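Local coordinates for nucleoporin NUP82 (Saccharomyces cerevisiae, PDB 3PBP), which serves as a structural constituent of the yeast nuclear pore complex, this chain being the N-terminal domain that interacts with the nucleoporin NUP116, at residues 72-83 with 129-139. The protein carries 1 engineered substitution. Sequence-based numbering, arbitrary orientation.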
# COMPACT_ATOMS: atom_id res chain seq x y z
N ILE A 72 -1.89 5.56 17.22
CA ILE A 72 -0.65 4.86 16.93
C ILE A 72 0.50 5.73 17.37
O ILE A 72 0.35 6.93 17.56
CB ILE A 72 -0.51 4.56 15.42
CG1 ILE A 72 -0.61 5.86 14.63
CG2 ILE A 72 -1.59 3.61 14.97
CD1 ILE A 72 -0.36 5.70 13.16
N SER A 73 1.66 5.11 17.52
CA SER A 73 2.85 5.82 17.96
C SER A 73 3.95 5.74 16.93
O SER A 73 4.06 4.75 16.21
CB SER A 73 3.34 5.23 19.27
OG SER A 73 4.67 5.64 19.57
N SER A 74 4.77 6.78 16.82
CA SER A 74 5.88 6.72 15.89
C SER A 74 6.88 5.77 16.56
O SER A 74 6.94 5.69 17.78
CB SER A 74 6.49 8.10 15.70
OG SER A 74 7.08 8.55 16.90
N THR A 75 7.65 5.03 15.76
CA THR A 75 8.61 4.09 16.33
C THR A 75 9.60 4.78 17.26
O THR A 75 10.02 4.20 18.26
CB THR A 75 9.38 3.37 15.22
OG1 THR A 75 8.48 2.52 14.51
CG2 THR A 75 10.49 2.52 15.79
N SER A 76 9.97 6.02 16.92
CA SER A 76 10.88 6.80 17.75
C SER A 76 10.25 7.06 19.11
O SER A 76 10.94 7.34 20.08
CB SER A 76 11.16 8.14 17.10
OG SER A 76 10.01 8.96 17.20
N GLY A 77 8.92 6.98 19.16
CA GLY A 77 8.20 7.21 20.40
C GLY A 77 8.02 8.67 20.75
O GLY A 77 7.62 9.01 21.85
N ASP A 78 8.30 9.56 19.80
CA ASP A 78 8.18 10.98 20.07
C ASP A 78 6.81 11.55 19.71
O ASP A 78 6.40 12.60 20.21
CB ASP A 78 9.29 11.74 19.35
CG ASP A 78 10.68 11.26 19.75
OD1 ASP A 78 10.88 10.90 20.94
OD2 ASP A 78 11.58 11.25 18.88
N LEU A 79 6.09 10.85 18.85
CA LEU A 79 4.79 11.31 18.43
C LEU A 79 3.67 10.26 18.51
O LEU A 79 3.90 9.05 18.34
CB LEU A 79 4.85 11.83 17.00
CG LEU A 79 5.77 12.99 16.67
CD1 LEU A 79 5.50 13.42 15.23
CD2 LEU A 79 5.51 14.11 17.65
N LEU A 80 2.46 10.75 18.78
CA LEU A 80 1.26 9.93 18.84
C LEU A 80 0.31 10.50 17.79
O LEU A 80 0.28 11.70 17.52
CB LEU A 80 0.61 10.02 20.21
CG LEU A 80 1.34 9.31 21.35
CD1 LEU A 80 0.54 9.54 22.62
CD2 LEU A 80 1.50 7.81 21.06
N CYS A 81 -0.45 9.61 17.16
CA CYS A 81 -1.41 10.02 16.17
C CYS A 81 -2.75 9.41 16.56
O CYS A 81 -2.90 8.19 16.59
CB CYS A 81 -1.01 9.53 14.79
SG CYS A 81 -2.10 10.13 13.49
N LEU A 82 -3.71 10.28 16.90
CA LEU A 82 -5.04 9.83 17.30
C LEU A 82 -6.00 10.23 16.19
O LEU A 82 -6.03 11.39 15.75
CB LEU A 82 -5.43 10.48 18.64
CG LEU A 82 -4.33 10.40 19.71
CD1 LEU A 82 -3.38 11.56 19.51
CD2 LEU A 82 -4.90 10.43 21.11
N PHE A 83 -6.78 9.26 15.71
CA PHE A 83 -7.70 9.53 14.62
C PHE A 83 -8.93 8.63 14.56
O PHE A 83 -8.98 7.57 15.17
CB PHE A 83 -6.97 9.40 13.28
CG PHE A 83 -6.51 7.99 12.97
CD1 PHE A 83 -5.34 7.48 13.52
CD2 PHE A 83 -7.28 7.16 12.16
CE1 PHE A 83 -4.92 6.15 13.27
CE2 PHE A 83 -6.88 5.83 11.90
CZ PHE A 83 -5.71 5.33 12.45
N LYS A 129 -7.39 4.37 7.35
CA LYS A 129 -6.18 4.03 8.08
C LYS A 129 -5.12 5.12 7.99
O LYS A 129 -5.04 5.84 6.99
CB LYS A 129 -5.60 2.71 7.56
CG LYS A 129 -4.54 2.16 8.47
CD LYS A 129 -3.97 0.84 7.98
CE LYS A 129 -3.02 0.28 9.05
NZ LYS A 129 -2.45 -1.06 8.74
N VAL A 130 -4.30 5.21 9.04
CA VAL A 130 -3.21 6.19 9.12
C VAL A 130 -1.92 5.53 9.58
O VAL A 130 -1.92 4.70 10.47
CB VAL A 130 -3.54 7.32 10.10
CG1 VAL A 130 -2.35 8.28 10.21
CG2 VAL A 130 -4.77 8.06 9.63
N LEU A 131 -0.81 5.93 8.97
CA LEU A 131 0.50 5.39 9.32
C LEU A 131 1.55 6.48 9.29
O LEU A 131 1.49 7.38 8.44
CB LEU A 131 0.95 4.35 8.29
CG LEU A 131 0.20 3.04 8.15
CD1 LEU A 131 0.78 2.26 7.00
CD2 LEU A 131 0.32 2.27 9.45
N PHE A 132 2.52 6.41 10.20
CA PHE A 132 3.62 7.38 10.16
C PHE A 132 4.56 6.87 9.05
O PHE A 132 4.68 5.67 8.84
CB PHE A 132 4.39 7.36 11.46
CG PHE A 132 3.85 8.27 12.50
CD1 PHE A 132 3.92 9.66 12.34
CD2 PHE A 132 3.28 7.75 13.65
CE1 PHE A 132 3.42 10.51 13.32
CE2 PHE A 132 2.77 8.59 14.64
CZ PHE A 132 2.84 9.98 14.48
N HIS A 133 5.22 7.77 8.33
CA HIS A 133 6.15 7.31 7.32
C HIS A 133 7.36 6.89 8.15
O HIS A 133 7.90 7.68 8.92
CB HIS A 133 6.49 8.42 6.33
CG HIS A 133 7.24 7.94 5.13
ND1 HIS A 133 8.53 7.44 5.19
CD2 HIS A 133 6.88 7.87 3.82
CE1 HIS A 133 8.92 7.09 3.98
NE2 HIS A 133 7.94 7.34 3.13
N PRO A 134 7.80 5.64 8.01
CA PRO A 134 8.94 5.10 8.75
C PRO A 134 10.23 5.87 8.59
O PRO A 134 11.08 5.84 9.47
CB PRO A 134 9.06 3.68 8.20
CG PRO A 134 7.75 3.41 7.56
CD PRO A 134 7.40 4.71 6.94
N LYS A 135 10.41 6.57 7.48
CA LYS A 135 11.66 7.28 7.30
C LYS A 135 11.58 8.78 7.05
O LYS A 135 12.29 9.33 6.20
CB LYS A 135 12.47 6.60 6.20
CG LYS A 135 13.18 5.35 6.66
CD LYS A 135 14.12 4.89 5.57
CE LYS A 135 15.20 3.96 6.10
NZ LYS A 135 16.13 3.57 4.98
N SER A 136 10.72 9.45 7.80
CA SER A 136 10.61 10.89 7.66
C SER A 136 11.41 11.49 8.80
O SER A 136 11.40 11.00 9.93
CB SER A 136 9.14 11.32 7.75
OG SER A 136 8.48 10.66 8.82
N TYR A 137 12.15 12.55 8.49
CA TYR A 137 12.94 13.23 9.50
C TYR A 137 11.98 13.80 10.57
O TYR A 137 10.97 14.42 10.25
CB TYR A 137 13.74 14.35 8.83
CG TYR A 137 14.57 15.17 9.78
CD1 TYR A 137 15.65 14.62 10.46
CD2 TYR A 137 14.27 16.52 9.99
CE1 TYR A 137 16.41 15.39 11.34
CE2 TYR A 137 15.02 17.29 10.86
CZ TYR A 137 16.08 16.72 11.53
OH TYR A 137 16.81 17.50 12.39
N ARG A 138 12.31 13.56 11.83
CA ARG A 138 11.47 14.02 12.93
C ARG A 138 10.03 13.50 12.85
O ARG A 138 9.11 14.15 13.35
CB ARG A 138 11.46 15.55 12.99
CG ARG A 138 12.83 16.16 13.21
CD ARG A 138 12.77 17.31 14.19
NE ARG A 138 12.04 18.46 13.66
CZ ARG A 138 11.20 19.21 14.38
NH1 ARG A 138 10.97 18.92 15.66
NH2 ARG A 138 10.58 20.24 13.81
N ASP A 139 9.83 12.33 12.24
CA ASP A 139 8.51 11.71 12.12
C ASP A 139 7.46 12.67 11.59
O ASP A 139 6.29 12.53 11.92
CB ASP A 139 8.04 11.20 13.47
CG ASP A 139 8.94 10.11 14.04
OD1 ASP A 139 9.08 9.06 13.38
OD2 ASP A 139 9.50 10.31 15.13
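Strand 79-83 and strand 129-132 run nearly antiparallel, at 172°, but with their axes 8.8 Å apart they belong to separate sheets that meet through side chains. The pairing joins two neighbouring blades of a beta-propeller, each a four-stranded antiparallel sheet: 70-73 and 79-83 form a hairpin in one blade, and 127-132 is the first strand of the next. V130 and F132 point across the interface. V130 lays CG2 over the centre of the F83 ring in a CH-pi contact, 3.6 Å from the centroid, while CG1 meets C81 SG at 3.8 Å. I88 of strand 87-92 also touches V130, F83 and C81, continuing this apolar layer within the blade of the hairpin. F132 inserts its ring against the hairpin: S74 CB lies over one face, offset toward the rim, and F132 CZ meets L79 CB at 3.7 Å and C81 CB at 3.9 Å. I72 CD1 packs near F132 CD2 and the V130 carbonyl oxygen. Beyond the strands, the L79 and D139 side chains lie alongside each other, pointing opposite ways, with L79 CD1 3.8 Å from D139 CB, leading to a polar cluster at the hairpin turn. There S74 to G77 make a type I beta turn, and S76 OG accepts from D78 N in an ST turn. S74 OG accepts from L79 N, tying the turn to the start of the strand. With CG beside its backbone N (chi1 -63°), D139 brings its carboxylate to this turn, where S76 OG donates to D139 OD2 on the syn side, 27° out of the carboxylate plane.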